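Local atomic coordinates of lectin (Cicer arietinum, PDB entry 3V6N), a protein that agglutinates red blood cells as a chickpea seed albumin of hemopexin fold and binds calcium and sodium ions along the axis of its four-bladed beta-propeller. Residues A8-S13 / E17-I22; L29-G34 / S175-H180; S67-Y72 / I86-H91; A122-T127 / N183-F188. One frame throughout, in Å; residues are numbered along the deposited sequence.

Contact 1: A8-S13 / E17-I22; sequences AAFRSS and EAYLFI. With NA (sodium ion), chain G.
Phe-10 and Tyr-19 lie opposite each other in register across the hairpin of strands 6-11 and 17-22, the inner hairpin of one propeller blade. The strands run antiparallel. Phe-10 and Tyr-19 form a hydrogen-bonded pair, with Phe-10 N to Tyr-19 O at 3.1 Å and a return bond from Tyr-19 N to Phe-10 O. Phe-21 N donates to Ala-8 O, and Ser-12 N extends the pairing to Glu-17 O past the end of strand 6-11.

The Phe-10 side chain can be followed outward. From CB, chi1 of 71° tucks CG in beside both the N and the carbonyl carbon and leans the ring toward strand 17-22. CD1 and CE1 both meet Phe-21 CE2, each at 3.8 Å; CE1 arrives at the edge of the Phe-21 ring, near its plane. Along the other rim, CD2 and CE2 run by Tyr-19 CD2, CE2 at 3.5 Å. CZ, the tip, packs on Tyr-19 CD2 and CG. Tyr-19 CB lies over one Phe-10 face, a CH-pi contact. The two ring planes are 23° apart but slid, with little overlap.

On the opposite sheet face Ala-9 CB meets Leu-20 CD2 at 3.6 Å. Ala-9 O binds the sodium ion at 2.2 Å. A water joins Ser-12 OG, Tyr-19 OH and Glu-17 OE1. Ser-12 OG also bonds Arg-14 N, and OE1 bonds His-91 NE2. Backbone bonds and apolar rings thus hold the hairpin, and side-chain polar groups gather round a water at its turn end.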
loop_
_atom_site.group_PDB
_atom_site.type_symbol
_atom_site.label_atom_id
_atom_site.label_comp_id
_atom_site.label_asym_id
_atom_site.label_seq_id
_atom_site.Cartn_x
_atom_site.Cartn_y
_atom_site.Cartn_z
ATOM N N ALA A 8 6.237 -4.548 -16.141
ATOM C CA ALA A 8 6.142 -3.084 -16.328
ATOM C C ALA A 8 7.397 -2.511 -16.961
ATOM O O ALA A 8 8.479 -3.113 -16.908
ATOM C CB ALA A 8 5.846 -2.361 -15.015
ATOM N N ALA A 9 7.248 -1.322 -17.534
ATOM C CA ALA A 9 8.354 -0.664 -18.203
ATOM C C ALA A 9 8.034 0.797 -18.437
ATOM O O ALA A 9 6.855 1.179 -18.544
ATOM C CB ALA A 9 8.670 -1.355 -19.521
ATOM N N PHE A 10 9.083 1.614 -18.489
ATOM C CA PHE A 10 8.961 2.993 -18.952
ATOM C C PHE A 10 10.234 3.439 -19.669
ATOM O O PHE A 10 11.339 2.982 -19.359
ATOM C CB PHE A 10 8.508 3.959 -17.834
ATOM C CG PHE A 10 9.550 4.238 -16.762
ATOM C CD1 PHE A 10 9.568 3.500 -15.573
ATOM C CD2 PHE A 10 10.469 5.283 -16.909
ATOM C CE1 PHE A 10 10.492 3.782 -14.572
ATOM C CE2 PHE A 10 11.414 5.548 -15.915
ATOM C CZ PHE A 10 11.420 4.802 -14.740
ATOM N N ARG A 11 10.052 4.303 -20.654
ATOM C CA ARG A 11 11.144 4.904 -21.394
ATOM C C ARG A 11 11.865 5.897 -20.489
ATOM O O ARG A 11 11.209 6.693 -19.821
ATOM C CB ARG A 11 10.547 5.668 -22.582
ATOM C CG ARG A 11 11.574 6.342 -23.469
ATOM C CD ARG A 11 10.935 7.116 -24.603
ATOM N NE ARG A 11 9.965 8.102 -24.123
ATOM C CZ ARG A 11 9.056 8.669 -24.899
ATOM N NH1 ARG A 11 8.991 8.332 -26.193
ATOM N NH2 ARG A 11 8.198 9.546 -24.389
ATOM N N SER A 12 13.195 5.846 -20.458
ATOM C CA SER A 12 14.001 6.883 -19.792
ATOM C C SER A 12 14.094 8.181 -20.598
ATOM O O SER A 12 13.924 8.182 -21.824
ATOM C CB SER A 12 15.419 6.387 -19.558
ATOM O OG SER A 12 16.157 7.324 -18.777
ATOM N N SER A 13 14.388 9.282 -19.906
ATOM C CA SER A 13 14.744 10.544 -20.585
ATOM C C SER A 13 16.129 10.473 -21.249
ATOM O O SER A 13 16.434 11.276 -22.133
ATOM C CB SER A 13 14.722 11.723 -19.616
ATOM O OG SER A 13 15.717 11.532 -18.612
ATOM N N GLU A 17 17.369 4.317 -23.605
ATOM C CA GLU A 17 17.363 3.574 -22.345
ATOM C C GLU A 17 15.935 3.339 -21.865
ATOM O O GLU A 17 15.068 4.206 -22.032
ATOM C CB GLU A 17 18.173 4.310 -21.267
ATOM C CG GLU A 17 19.649 4.458 -21.644
ATOM C CD GLU A 17 20.515 5.058 -20.547
ATOM O OE1 GLU A 17 20.120 5.046 -19.352
ATOM O OE2 GLU A 17 21.617 5.533 -20.888
ATOM N N ALA A 18 15.690 2.163 -21.289
ATOM C CA ALA A 18 14.377 1.867 -20.689
ATOM C C ALA A 18 14.546 1.003 -19.449
ATOM O O ALA A 18 15.456 0.173 -19.389
ATOM C CB ALA A 18 13.435 1.190 -21.696
ATOM N N TYR A 19 13.673 1.229 -18.472
ATOM C CA TYR A 19 13.593 0.454 -17.235
ATOM C C TYR A 19 12.525 -0.629 -17.396
ATOM O O TYR A 19 11.396 -0.352 -17.808
ATOM C CB TYR A 19 13.233 1.376 -16.047
ATOM C CG TYR A 19 14.279 2.437 -15.758
ATOM C CD1 TYR A 19 15.289 2.210 -14.825
ATOM C CD2 TYR A 19 14.281 3.650 -16.447
ATOM C CE1 TYR A 19 16.274 3.175 -14.568
ATOM C CE2 TYR A 19 15.244 4.628 -16.192
ATOM C CZ TYR A 19 16.253 4.377 -15.268
ATOM O OH TYR A 19 17.209 5.340 -15.030
ATOM N N LEU A 20 12.906 -1.854 -17.058
ATOM C CA LEU A 20 12.076 -3.020 -17.174
ATOM C C LEU A 20 11.970 -3.654 -15.802
ATOM O O LEU A 20 12.981 -3.878 -15.153
ATOM C CB LEU A 20 12.715 -4.008 -18.160
ATOM C CG LEU A 20 12.937 -3.470 -19.566
ATOM C CD1 LEU A 20 13.877 -4.383 -20.333
ATOM C CD2 LEU A 20 11.598 -3.370 -20.252
ATOM N N PHE A 21 10.743 -3.938 -15.377
ATOM C CA PHE A 21 10.471 -4.462 -14.044
ATOM C C PHE A 21 9.992 -5.892 -14.148
ATOM O O PHE A 21 9.130 -6.214 -14.962
ATOM C CB PHE A 21 9.469 -3.560 -13.315
ATOM C CG PHE A 21 9.972 -2.156 -13.155
ATOM C CD1 PHE A 21 10.737 -1.809 -12.047
ATOM C CD2 PHE A 21 9.777 -1.215 -14.159
ATOM C CE1 PHE A 21 11.268 -0.537 -11.917
ATOM C CE2 PHE A 21 10.293 0.062 -14.034
ATOM C CZ PHE A 21 11.035 0.404 -12.906
ATOM N N ILE A 22 10.597 -6.749 -13.348
ATOM C CA ILE A 22 10.307 -8.170 -13.360
ATOM C C ILE A 22 10.215 -8.582 -11.902
ATOM O O ILE A 22 11.158 -8.361 -11.139
ATOM C CB ILE A 22 11.436 -8.966 -14.050
ATOM C CG1 ILE A 22 11.670 -8.444 -15.477
ATOM C CG2 ILE A 22 11.117 -10.459 -14.034
ATOM C CD1 ILE A 22 13.129 -8.441 -15.876
HETATM NA NA NA G . 4.841 1.256 -19.454
HETATM O O HOH W 1 18.245 6.045 -17.693
#

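Contact 2: L29-G34 / S175-H180. With NA (sodium ion), chain G.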
loop_
_atom_site.group_PDB
_atom_site.type_symbol
_atom_site.label_atom_id
_atom_site.label_comp_id
_atom_site.label_asym_id
_atom_site.label_seq_id
_atom_site.Cartn_x
_atom_site.Cartn_y
_atom_site.Cartn_z
ATOM N N LEU A 29 18.014 -0.979 -19.302
ATOM C CA LEU A 29 18.482 -1.497 -20.579
ATOM C C LEU A 29 18.798 -0.370 -21.578
ATOM O O LEU A 29 18.038 0.601 -21.673
ATOM C CB LEU A 29 17.431 -2.450 -21.178
ATOM C CG LEU A 29 17.772 -3.219 -22.462
ATOM C CD1 LEU A 29 18.731 -4.372 -22.206
ATOM C CD2 LEU A 29 16.495 -3.737 -23.093
ATOM N N ASP A 30 19.934 -0.500 -22.279
ATOM C CA ASP A 30 20.167 0.197 -23.544
ATOM C C ASP A 30 19.539 -0.697 -24.593
ATOM O O ASP A 30 20.071 -1.740 -24.915
ATOM C CB ASP A 30 21.665 0.343 -23.840
ATOM C CG ASP A 30 21.946 1.096 -25.151
ATOM O OD1 ASP A 30 21.143 1.056 -26.118
ATOM O OD2 ASP A 30 22.998 1.748 -25.210
ATOM N N TYR A 31 18.387 -0.305 -25.114
ATOM C CA TYR A 31 17.600 -1.242 -25.920
ATOM C C TYR A 31 17.898 -1.191 -27.418
ATOM O O TYR A 31 17.300 -1.950 -28.180
ATOM C CB TYR A 31 16.103 -1.112 -25.615
ATOM C CG TYR A 31 15.478 0.209 -25.998
ATOM C CD1 TYR A 31 15.477 1.290 -25.108
ATOM C CD2 TYR A 31 14.870 0.371 -27.239
ATOM C CE1 TYR A 31 14.904 2.492 -25.453
ATOM C CE2 TYR A 31 14.293 1.567 -27.593
ATOM C CZ TYR A 31 14.303 2.618 -26.699
ATOM O OH TYR A 31 13.709 3.797 -27.061
ATOM N N ALA A 32 18.837 -0.329 -27.819
ATOM C CA ALA A 32 19.400 -0.299 -29.180
ATOM C C ALA A 32 18.381 -0.522 -30.326
ATOM O O ALA A 32 18.413 -1.549 -31.022
ATOM C CB ALA A 32 20.555 -1.281 -29.278
ATOM N N PRO A 33 17.465 0.445 -30.518
ATOM C CA PRO A 33 16.444 0.358 -31.575
ATOM C C PRO A 33 16.997 0.338 -33.018
ATOM O O PRO A 33 16.299 -0.131 -33.928
ATOM C CB PRO A 33 15.602 1.623 -31.349
ATOM C CG PRO A 33 16.528 2.572 -30.636
ATOM C CD PRO A 33 17.328 1.680 -29.722
ATOM N N GLY A 34 18.216 0.834 -33.233
ATOM C CA GLY A 34 18.764 0.928 -34.601
ATOM C C GLY A 34 20.080 0.196 -34.823
ATOM O O GLY A 34 20.678 0.289 -35.886
ATOM N N SER A 175 2.773 -5.526 -20.246
ATOM C CA SER A 175 3.734 -4.451 -20.103
ATOM C C SER A 175 3.946 -3.731 -21.431
ATOM O O SER A 175 3.714 -4.314 -22.487
ATOM C CB SER A 175 5.058 -5.044 -19.624
ATOM O OG SER A 175 6.016 -4.041 -19.500
ATOM N N ALA A 176 4.389 -2.474 -21.374
ATOM C CA ALA A 176 4.651 -1.653 -22.560
ATOM C C ALA A 176 5.574 -0.455 -22.267
ATOM O O ALA A 176 5.626 0.042 -21.125
ATOM C CB ALA A 176 3.341 -1.147 -23.158
ATOM N N PHE A 177 6.304 -0.011 -23.287
ATOM C CA PHE A 177 6.957 1.290 -23.257
ATOM C C PHE A 177 7.037 1.921 -24.641
ATOM O O PHE A 177 7.008 1.226 -25.669
ATOM C CB PHE A 177 8.319 1.300 -22.497
ATOM C CG PHE A 177 9.486 0.664 -23.239
ATOM C CD1 PHE A 177 9.800 -0.682 -23.057
ATOM C CD2 PHE A 177 10.330 1.440 -24.047
ATOM C CE1 PHE A 177 10.892 -1.262 -23.701
ATOM C CE2 PHE A 177 11.427 0.872 -24.687
ATOM C CZ PHE A 177 11.718 -0.479 -24.515
ATOM N N ALA A 178 7.082 3.247 -24.658
ATOM C CA ALA A 178 7.166 3.981 -25.901
ATOM C C ALA A 178 8.642 4.105 -26.297
ATOM O O ALA A 178 9.505 4.253 -25.452
ATOM C CB ALA A 178 6.519 5.355 -25.747
ATOM N N SER A 179 8.926 4.007 -27.581
ATOM C CA SER A 179 10.293 4.113 -28.066
ATOM C C SER A 179 10.701 5.571 -28.134
ATOM O O SER A 179 9.842 6.469 -28.154
ATOM C CB SER A 179 10.385 3.521 -29.466
ATOM O OG SER A 179 11.720 3.480 -29.938
ATOM N N HIS A 180 12.014 5.795 -28.170
ATOM C CA HIS A 180 12.559 7.105 -28.498
ATOM C C HIS A 180 12.357 7.418 -29.967
ATOM O O HIS A 180 12.344 8.583 -30.351
ATOM C CB HIS A 180 14.039 7.188 -28.116
ATOM C CG HIS A 180 14.286 7.170 -26.620
ATOM N ND1 HIS A 180 14.397 8.306 -25.884
ATOM C CD2 HIS A 180 14.421 6.110 -25.725
ATOM C CE1 HIS A 180 14.616 7.989 -24.593
ATOM N NE2 HIS A 180 14.626 6.644 -24.491
HETATM NA NA NA G . 4.841 1.256 -19.454
#
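Tyr-31 and Phe-177 make an edge-to-face (T-shaped) pair between two blades of the four-bladed propeller. Tyr-31 follows strand 25-30 of one blade. Phe-177 lies on strand 175-178, the innermost strand of the next. The edge of Phe-177 points at the Tyr-31 face. Its CE2 stands over the centre of the ring, 3.8 Å above the plane, and the planes are 75° apart. Phe-177 CZ meets Tyr-31 CG at 4.1 Å.

Both residues hold CG between the backbone N and the carbonyl carbon (chi1 65° for Tyr-31, 75° for Phe-177). This turns each ring toward the other segment. Ala-18 and Trp-217 also pack against Phe-177.

His-180 joins the aromatic cluster differently. Its ring lies rim to rim with Tyr-31, though the closeness of the two is doubtful in the model. Ser-179 OG approaches near the Tyr-31 ring plane, 3.5 Å from Tyr-31 OH, and bonds Lys-181 N.

Before the tyrosine, Asp-30 forms an Asx turn. Its OD1 accepts from Ala-32 N and shapes the chain as it leaves the strand. At the far end of the Tyr-31 ring, His-180 N donates to Tyr-31 OH at 2.8 Å, although the modelled position of that hydroxyl is less certain.

Contact 3: S67-Y72 / I86-H91; sequences SFDTEY and IDYAPH. With NA (sodium ion), chain G.
Tyr-88 OH donates to Asp-69 OD1 at 3.1 Å, and this bond carries the contact. The hydroxyl also takes a weak hydrogen bond from Ser-13 N of the neighbouring blade. Tyr-72 O lies 3.6 Å from Tyr-88 OH and packs obliquely to the ring.

The tyrosine meets the carboxylate from above its plane, 40° out of it. The carboxylate and ring planes are 67° apart, and the two side chains cross at about a right angle. From the side of the ring, OD1 sits at the edge, near the ring plane. It is 3.8 Å from Tyr-88 CE1. Asp-69 reaches this place with CG anti to the backbone N (chi1 -169°), which swings the carboxylate out toward Tyr-88. Its other oxygen, OD2, makes a long, weak ion pair with Arg-11.

The two segments belong to one propeller blade, a four-stranded antiparallel sheet. Strand 66-69 is its innermost strand, and strand 82-87 is third in order. Strand 74-79 lies between them, so the strands themselves do not pair. The Tyr-88 side chain spans that gap beside Ala-75, and its ring also meets Phe-10 of the adjoining blade.

Asp-87 OD1 accepts from Ala-89 N at 2.9 Å, an Asx turn at the point where the chain leaves strand 82-87. At the inner end Ser-67 O binds the sodium ion at 2.2 Å.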
loop_
_atom_site.group_PDB
_atom_site.type_symbol
_atom_site.label_atom_id
_atom_site.label_comp_id
_atom_site.label_asym_id
_atom_site.label_seq_id
_atom_site.Cartn_x
_atom_site.Cartn_y
_atom_site.Cartn_z
ATOM N N SER A 67 3.707 1.056 -15.422
ATOM C CA SER A 67 4.238 2.433 -15.336
ATOM C C SER A 67 4.352 3.141 -16.656
ATOM O O SER A 67 4.244 2.513 -17.733
ATOM C CB SER A 67 5.564 2.502 -14.593
ATOM O OG SER A 67 6.494 1.628 -15.138
ATOM N N PHE A 68 4.524 4.456 -16.570
ATOM C CA PHE A 68 4.749 5.286 -17.752
ATOM C C PHE A 68 5.533 6.540 -17.434
ATOM O O PHE A 68 5.331 7.158 -16.403
ATOM C CB PHE A 68 3.441 5.650 -18.498
ATOM C CG PHE A 68 2.374 6.334 -17.655
ATOM C CD1 PHE A 68 2.287 7.717 -17.598
ATOM C CD2 PHE A 68 1.374 5.585 -17.009
ATOM C CE1 PHE A 68 1.281 8.344 -16.863
ATOM C CE2 PHE A 68 0.361 6.203 -16.280
ATOM C CZ PHE A 68 0.313 7.585 -16.206
ATOM N N ASP A 69 6.420 6.886 -18.354
ATOM C CA ASP A 69 7.111 8.166 -18.403
ATOM C C ASP A 69 6.103 9.290 -18.551
ATOM O O ASP A 69 5.069 9.138 -19.228
ATOM C CB ASP A 69 8.050 8.177 -19.619
ATOM C CG ASP A 69 9.002 9.363 -19.617
ATOM O OD1 ASP A 69 9.626 9.648 -18.555
ATOM O OD2 ASP A 69 9.134 10.008 -20.683
ATOM N N THR A 70 6.365 10.411 -17.894
ATOM C CA THR A 70 5.525 11.578 -18.112
ATOM C C THR A 70 6.342 12.620 -18.882
ATOM O O THR A 70 6.286 12.656 -20.099
ATOM C CB THR A 70 4.904 12.157 -16.809
ATOM O OG1 THR A 70 5.939 12.466 -15.856
ATOM C CG2 THR A 70 3.920 11.176 -16.202
ATOM N N GLU A 71 7.091 13.443 -18.155
ATOM C CA GLU A 71 7.982 14.438 -18.722
ATOM C C GLU A 71 9.141 14.613 -17.750
ATOM O O GLU A 71 9.033 14.287 -16.563
ATOM C CB GLU A 71 7.265 15.785 -18.936
ATOM C CG GLU A 71 6.293 15.824 -20.122
ATOM C CD GLU A 71 6.936 16.257 -21.430
ATOM O OE1 GLU A 71 8.147 16.573 -21.437
ATOM O OE2 GLU A 71 6.226 16.316 -22.462
ATOM N N TYR A 72 10.239 15.142 -18.274
ATOM C CA TYR A 72 11.469 15.303 -17.525
ATOM C C TYR A 72 11.903 13.955 -16.987
ATOM O O TYR A 72 12.001 12.980 -17.743
ATOM C CB TYR A 72 11.310 16.363 -16.432
ATOM C CG TYR A 72 10.959 17.687 -17.047
ATOM C CD1 TYR A 72 9.652 18.179 -17.002
ATOM C CD2 TYR A 72 11.925 18.423 -17.741
ATOM C CE1 TYR A 72 9.325 19.387 -17.598
ATOM C CE2 TYR A 72 11.610 19.632 -18.337
ATOM C CZ TYR A 72 10.311 20.114 -18.265
ATOM O OH TYR A 72 10.009 21.321 -18.864
ATOM N N ILE A 86 6.934 9.450 -9.285
ATOM C CA ILE A 86 8.312 9.507 -8.798
ATOM C C ILE A 86 9.271 10.304 -9.698
ATOM O O ILE A 86 9.055 10.433 -10.904
ATOM C CB ILE A 86 8.933 8.107 -8.547
ATOM C CG1 ILE A 86 8.965 7.267 -9.847
ATOM C CG2 ILE A 86 8.250 7.394 -7.385
ATOM C CD1 ILE A 86 9.955 6.115 -9.794
ATOM N N ASP A 87 10.323 10.843 -9.078
ATOM C CA ASP A 87 11.466 11.348 -9.809
ATOM C C ASP A 87 12.459 10.194 -9.841
ATOM O O ASP A 87 13.015 9.845 -8.811
ATOM C CB ASP A 87 12.055 12.564 -9.090
ATOM C CG ASP A 87 13.324 13.121 -9.773
ATOM O OD1 ASP A 87 13.969 12.437 -10.600
ATOM O OD2 ASP A 87 13.702 14.252 -9.428
ATOM N N TYR A 88 12.673 9.597 -11.011
ATOM C CA TYR A 88 13.542 8.417 -11.112
ATOM C C TYR A 88 15.026 8.762 -11.339
ATOM O O TYR A 88 15.877 7.865 -11.401
ATOM C CB TYR A 88 13.020 7.407 -12.155
ATOM C CG TYR A 88 12.887 7.942 -13.575
ATOM C CD1 TYR A 88 11.678 8.500 -14.020
ATOM C CD2 TYR A 88 13.953 7.871 -14.480
ATOM C CE1 TYR A 88 11.540 8.983 -15.302
ATOM C CE2 TYR A 88 13.834 8.367 -15.771
ATOM C CZ TYR A 88 12.628 8.910 -16.181
ATOM O OH TYR A 88 12.479 9.393 -17.460
ATOM N N ALA A 89 15.323 10.060 -11.465
ATOM C CA ALA A 89 16.698 10.583 -11.373
ATOM C C ALA A 89 17.740 9.666 -12.020
ATOM O O ALA A 89 18.562 9.080 -11.315
ATOM C CB ALA A 89 17.058 10.821 -9.907
ATOM N N PRO A 90 17.712 9.556 -13.360
ATOM C CA PRO A 90 18.484 8.548 -14.087
ATOM C C PRO A 90 19.965 8.571 -13.760
ATOM O O PRO A 90 20.585 9.643 -13.781
ATOM C CB PRO A 90 18.298 8.942 -15.556
ATOM C CG PRO A 90 17.110 9.831 -15.594
ATOM C CD PRO A 90 17.028 10.501 -14.261
ATOM N N HIS A 91 20.528 7.403 -13.454
ATOM C CA HIS A 91 21.979 7.267 -13.249
ATOM C C HIS A 91 22.482 7.967 -12.017
ATOM O O HIS A 91 23.677 8.228 -11.902
ATOM C CB HIS A 91 22.757 7.790 -14.462
ATOM C CG HIS A 91 22.517 7.006 -15.721
ATOM N ND1 HIS A 91 23.465 6.244 -16.290
ATOM C CD2 HIS A 91 21.378 6.875 -16.518
ATOM C CE1 HIS A 91 22.967 5.658 -17.396
ATOM N NE2 HIS A 91 21.690 6.045 -17.533
HETATM NA NA NA G . 4.841 1.256 -19.454
#

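Contact 4: A122-T127 / N183-F188. With NA (sodium ion), chain G.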
loop_
_atom_site.group_PDB
_atom_site.type_symbol
_atom_site.label_atom_id
_atom_site.label_comp_id
_atom_site.label_asym_id
_atom_site.label_seq_id
_atom_site.Cartn_x
_atom_site.Cartn_y
_atom_site.Cartn_z
ATOM N N ALA A 122 -0.825 -2.335 -18.148
ATOM C CA ALA A 122 0.232 -1.808 -19.005
ATOM C C ALA A 122 -0.112 -0.381 -19.413
ATOM O O ALA A 122 -1.285 0.010 -19.411
ATOM C CB ALA A 122 0.421 -2.686 -20.252
ATOM N N ALA A 123 0.914 0.402 -19.752
ATOM C CA ALA A 123 0.713 1.787 -20.136
ATOM C C ALA A 123 1.877 2.262 -20.969
ATOM O O ALA A 123 3.010 1.807 -20.774
ATOM C CB ALA A 123 0.564 2.659 -18.903
ATOM N N PHE A 124 1.610 3.162 -21.908
ATOM C CA PHE A 124 2.711 3.845 -22.572
ATOM C C PHE A 124 2.397 5.292 -22.949
ATOM O O PHE A 124 1.248 5.642 -23.224
ATOM C CB PHE A 124 3.313 3.041 -23.750
ATOM C CG PHE A 124 2.445 2.971 -24.979
ATOM C CD1 PHE A 124 1.617 1.874 -25.200
ATOM C CD2 PHE A 124 2.506 3.966 -25.947
ATOM C CE1 PHE A 124 0.838 1.787 -26.342
ATOM C CE2 PHE A 124 1.720 3.886 -27.100
ATOM C CZ PHE A 124 0.892 2.792 -27.297
ATOM N N ARG A 125 3.444 6.105 -22.934
ATOM C CA ARG A 125 3.365 7.537 -23.195
ATOM C C ARG A 125 3.192 7.817 -24.687
ATOM O O ARG A 125 4.003 7.367 -25.497
ATOM C CB ARG A 125 4.634 8.223 -22.640
ATOM C CG ARG A 125 4.751 9.713 -22.871
ATOM C CD ARG A 125 3.821 10.520 -21.983
ATOM N NE ARG A 125 4.297 11.899 -21.908
ATOM C CZ ARG A 125 3.916 12.884 -22.718
ATOM N NH1 ARG A 125 3.033 12.665 -23.699
ATOM N NH2 ARG A 125 4.433 14.094 -22.552
ATOM N N SER A 126 2.132 8.541 -25.044
ATOM C CA SER A 126 1.916 8.978 -26.434
ATOM C C SER A 126 2.937 10.024 -26.895
ATOM O O SER A 126 3.580 10.676 -26.069
ATOM C CB SER A 126 0.497 9.558 -26.595
ATOM O OG SER A 126 0.250 9.982 -27.929
ATOM N N THR A 127 3.094 10.181 -28.213
ATOM C CA THR A 127 3.814 11.348 -28.759
ATOM C C THR A 127 2.960 12.622 -28.696
ATOM O O THR A 127 3.497 13.731 -28.724
ATOM C CB THR A 127 4.258 11.140 -30.225
ATOM O OG1 THR A 127 3.149 10.651 -30.997
ATOM C CG2 THR A 127 5.414 10.142 -30.303
ATOM N N ASN A 183 6.571 7.641 -32.600
ATOM C CA ASN A 183 5.383 6.865 -32.962
ATOM C C ASN A 183 5.619 5.354 -32.995
ATOM O O ASN A 183 4.908 4.627 -33.685
ATOM C CB ASN A 183 4.769 7.374 -34.284
ATOM C CG ASN A 183 4.073 8.726 -34.139
ATOM O OD1 ASN A 183 3.619 9.109 -33.053
ATOM N ND2 ASN A 183 3.974 9.452 -35.244
ATOM N N GLU A 184 6.624 4.887 -32.257
ATOM C CA GLU A 184 6.802 3.456 -32.018
ATOM C C GLU A 184 6.709 3.147 -30.535
ATOM O O GLU A 184 7.024 3.988 -29.683
ATOM C CB GLU A 184 8.129 2.930 -32.574
ATOM C CG GLU A 184 8.162 2.842 -34.088
ATOM C CD GLU A 184 9.401 2.162 -34.634
ATOM O OE1 GLU A 184 10.169 1.501 -33.878
ATOM O OE2 GLU A 184 9.593 2.279 -35.859
ATOM N N ALA A 185 6.267 1.930 -30.254
ATOM C CA ALA A 185 6.075 1.449 -28.909
ATOM C C ALA A 185 6.281 -0.060 -28.915
ATOM O O ALA A 185 6.110 -0.720 -29.955
ATOM C CB ALA A 185 4.681 1.808 -28.420
ATOM N N TYR A 186 6.661 -0.594 -27.761
ATOM C CA TYR A 186 6.819 -2.021 -27.578
ATOM C C TYR A 186 5.721 -2.538 -26.657
ATOM O O TYR A 186 5.416 -1.922 -25.631
ATOM C CB TYR A 186 8.187 -2.347 -26.978
ATOM C CG TYR A 186 9.370 -1.948 -27.845
ATOM C CD1 TYR A 186 9.975 -2.866 -28.714
ATOM C CD2 TYR A 186 9.885 -0.655 -27.797
ATOM C CE1 TYR A 186 11.061 -2.497 -29.507
ATOM C CE2 TYR A 186 10.960 -0.287 -28.585
ATOM C CZ TYR A 186 11.549 -1.210 -29.430
ATOM O OH TYR A 186 12.623 -0.822 -30.195
ATOM N N LEU A 187 5.130 -3.659 -27.035
ATOM C CA LEU A 187 4.136 -4.351 -26.212
ATOM C C LEU A 187 4.728 -5.678 -25.788
ATOM O O LEU A 187 5.393 -6.327 -26.568
ATOM C CB LEU A 187 2.835 -4.581 -26.995
ATOM C CG LEU A 187 2.235 -3.404 -27.784
ATOM C CD1 LEU A 187 0.946 -3.845 -28.478
ATOM C CD2 LEU A 187 1.977 -2.183 -26.896
ATOM N N PHE A 188 4.495 -6.080 -24.550
ATOM C CA PHE A 188 5.034 -7.349 -24.060
ATOM C C PHE A 188 3.931 -8.261 -23.538
ATOM O O PHE A 188 2.954 -7.796 -22.935
ATOM C CB PHE A 188 6.094 -7.102 -22.970
ATOM C CG PHE A 188 7.249 -6.246 -23.438
ATOM C CD1 PHE A 188 7.256 -4.874 -23.209
ATOM C CD2 PHE A 188 8.319 -6.813 -24.128
ATOM C CE1 PHE A 188 8.317 -4.082 -23.652
ATOM C CE2 PHE A 188 9.376 -6.032 -24.584
ATOM C CZ PHE A 188 9.377 -4.662 -24.344
HETATM NA NA NA G . 4.841 1.256 -19.454
#
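Two adjacent blades of the four-bladed propeller meet here, each in a predicted hemopexin repeat. Phe-124, on the innermost strand 122-125 of one blade, packs on strand 184-189 of the next. The touching parts run nearly antiparallel, but their backbones do not pair.

Ala-185 CB sits over one face of the Phe-124 ring. It is 3.9 Å from the ring centroid and 14° off the ring normal, a CH-pi contact. CD2 and CE2 of Phe-124 are its nearest atoms. Farther along the ring, on the same side as Ala-185, Phe-124 CE1 touches Leu-187 CD2 obliquely at 4.2 Å. A chi1 of 72° at Phe-124 tips the ring toward strand 184-189.

A polar bond closes the outer end. Thr-127 OG1 donates to Asn-183 OD1 at 2.6 Å. The bond approaches close to the carbonyl plane, with a tilt of 15°. Thr-127 CG2 packs beside the same oxygen, at 3.4 Å from Asn-183 OD1.

Ala-123 O, one residue before Phe-124, binds the axial sodium ion. Within its own blade the Phe-124 ring meets Tyr-133 of strand 131-136. Across the interface it meets Phe-198 edge-to-face, just beyond strand 192-197, and touches Ala-176 of strand 175-178.

How the contacts relate
All four contacts touch the same sodium ion, each through one carbonyl of a different innermost strand. Contacts 1 and 3 lie within single blades: contact 1 pairs adjacent strands by backbone bonds, whereas contact 3 reaches past a strand by one side-chain bond. Contacts 2 and 4 join neighbouring blades by ring packing, with a hydrogen bond toward the outer end, less certain in contact 2. They share a blade, since strands 175-178 and 184-189 are paired through Phe-177 and Tyr-186. Strand 17-22 of contact 1 likewise adjoins strand 25-30 of contact 2. Contacts 3 and 4 meet at the Glu-71 to Arg-125 salt bridge. All are mainly buried, but Tyr-72 and Thr-127 are exposed at the edges of contacts 3 and 4.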